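Local coordinates for DNA repair protein rhp9/CRB2 (PDB 2FHD), which probably reads methylated histone H4 through its tandem tudor domains, helping to bring the DNA damage response to broken chromatin, at residues K43-F46 / D47-M51. Numbering follows the deposited sequence.
Sequences KVQF and DDATM. With PO4 (phosphate ion), chain E.
Thr50 O closes the hairpin on Phe46: the backbone N of Phe46 donates to it at 2.7 Å, nearly in line with the carbonyl, and Gln45 CA brings a CA-H...O contact to the same oxygen. One step tighter round the bend, Ala49 N bonds to Phe46 O at 2.9 Å, arriving well above the carbonyl plane, and this completes a type I turn from Phe46 to Ala49. Within the loop, the Asp48 carboxylate holds Thr50. With chi1 at 64°, it folds back over its own backbone, and OD1 takes both Thr50 N, in an Asx turn, and Thr50 OG1, each at 2.8 Å from that oxygen and from one face of the carboxylate.

Gln45 and Met51, a selenomethionine, form an antiparallel non-hydrogen-bonded pair with their side chains on one face of the sheet. The Gln45 chain, CG anti to the backbone N (chi1 -162°), runs out extended to the backbone of Ala49, where NE2 makes a weak 3.3 Å bond to Ala49 O and lies against Met51 CE; OE1 accepts the stronger bond, from Ser4 N outside the turn. Cut back to an alanine, this position would probably leave Ser4 N and Ala49 O without their amide partner and open a gap beside the selenomethionine methyl. From the other flank, Lys43 CE packs 3.5 Å from Met51 CG, while Lys43 NZ hydrogen-bonds O3 of a phosphate, probably a crystallisation ion, at 2.7 Å.

The whole is the tight connection between strands 41-46 and 51-55 in the SH3-like barrel of the first tudor domain. Strand 23-32 flanks 41-46 on its other edge; the Phe46 ring meets Phe16 edge-to-face and touches Ala14 of strand 11-15, and Asp47, second residue of the turn, forms a salt bridge with Arg11 of that strand.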
loop_
_atom_site.group_PDB
_atom_site.type_symbol
_atom_site.label_atom_id
_atom_site.label_comp_id
_atom_site.label_asym_id
_atom_site.label_seq_id
_atom_site.Cartn_x
_atom_site.Cartn_y
_atom_site.Cartn_z
ATOM N N LYS A 43 3.520 11.439 -7.150
ATOM C CA LYS A 43 3.327 10.652 -6.008
ATOM C C LYS A 43 4.628 10.784 -5.191
ATOM O O LYS A 43 5.735 10.601 -5.703
ATOM C CB LYS A 43 2.956 9.173 -6.304
ATOM C CG LYS A 43 2.748 8.398 -4.977
ATOM C CD LYS A 43 1.728 7.345 -5.117
ATOM C CE LYS A 43 2.324 5.978 -4.758
ATOM N NZ LYS A 43 1.227 4.919 -4.732
ATOM N N VAL A 44 4.433 11.036 -3.907
ATOM C CA VAL A 44 5.508 11.314 -2.990
ATOM C C VAL A 44 5.252 10.441 -1.748
ATOM O O VAL A 44 4.120 10.131 -1.412
ATOM C CB VAL A 44 5.420 12.850 -2.782
ATOM C CG1 VAL A 44 4.921 13.276 -1.472
ATOM C CG2 VAL A 44 6.450 13.692 -3.584
ATOM N N GLN A 45 6.340 10.001 -1.107
ATOM C CA GLN A 45 6.293 9.249 0.173
ATOM C C GLN A 45 6.999 9.995 1.357
ATOM O O GLN A 45 8.144 10.315 1.301
ATOM C CB GLN A 45 6.929 7.882 -0.033
ATOM C CG GLN A 45 6.567 6.912 1.037
ATOM C CD GLN A 45 7.111 5.501 0.754
ATOM O OE1 GLN A 45 8.189 5.304 0.172
ATOM N NE2 GLN A 45 6.359 4.527 1.177
ATOM N N PHE A 46 6.284 10.246 2.445
ATOM C CA PHE A 46 6.876 10.854 3.626
ATOM C C PHE A 46 7.693 9.795 4.397
ATOM O O PHE A 46 7.667 8.595 4.061
ATOM C CB PHE A 46 5.741 11.505 4.413
ATOM C CG PHE A 46 5.176 12.688 3.695
ATOM C CD1 PHE A 46 5.927 13.893 3.616
ATOM C CD2 PHE A 46 3.969 12.585 2.970
ATOM C CE1 PHE A 46 5.421 15.004 2.926
ATOM C CE2 PHE A 46 3.442 13.715 2.244
ATOM C CZ PHE A 46 4.167 14.920 2.240
ATOM N N ASP A 47 8.438 10.247 5.371
ATOM C CA ASP A 47 9.450 9.407 6.039
ATOM C C ASP A 47 8.748 8.407 7.004
ATOM O O ASP A 47 9.345 7.399 7.370
ATOM C CB ASP A 47 10.554 10.276 6.727
ATOM C CG ASP A 47 11.494 10.971 5.686
ATOM O OD1 ASP A 47 11.449 10.581 4.477
ATOM O OD2 ASP A 47 12.291 11.901 6.046
ATOM N N ASP A 48 7.474 8.654 7.343
ATOM C CA ASP A 48 6.673 7.635 8.039
ATOM C C ASP A 48 5.993 6.658 7.053
ATOM O O ASP A 48 5.121 5.911 7.457
ATOM C CB ASP A 48 5.625 8.242 8.909
ATOM C CG ASP A 48 4.594 9.030 8.108
ATOM O OD1 ASP A 48 4.477 8.891 6.865
ATOM O OD2 ASP A 48 3.832 9.788 8.731
ATOM N N ALA A 49 6.423 6.639 5.793
ATOM C CA ALA A 49 5.835 5.865 4.710
ATOM C C ALA A 49 4.458 6.260 4.183
ATOM O O ALA A 49 3.998 5.667 3.261
ATOM C CB ALA A 49 6.003 4.274 4.888
ATOM N N THR A 50 3.809 7.253 4.743
ATOM C CA THR A 50 2.611 7.839 4.126
ATOM C C THR A 50 2.886 8.354 2.711
ATOM O O THR A 50 3.906 9.030 2.450
ATOM C CB THR A 50 2.097 9.008 4.940
ATOM O OG1 THR A 50 1.733 8.504 6.220
ATOM C CG2 THR A 50 0.795 9.604 4.310
HETATM N N MSE A 51 1.921 8.083 1.850
HETATM C CA MSE A 51 1.954 8.287 0.430
HETATM C C MSE A 51 0.999 9.461 0.109
HETATM O O MSE A 51 -0.108 9.548 0.665
HETATM C CB MSE A 51 1.351 7.001 -0.165
HETATM C CG MSE A 51 1.924 6.376 -1.332
HETATM SE SE MSE A 51 3.851 6.140 -1.510
HETATM C CE MSE A 51 4.143 4.011 -1.435
HETATM P P PO4 E . -0.499 2.373 -3.358
HETATM O O1 PO4 E . -0.614 2.690 -4.838
HETATM O O2 PO4 E . 0.033 0.969 -3.148
HETATM O O3 PO4 E . 0.444 3.338 -2.662
HETATM O O4 PO4 E . -1.893 2.489 -2.779
#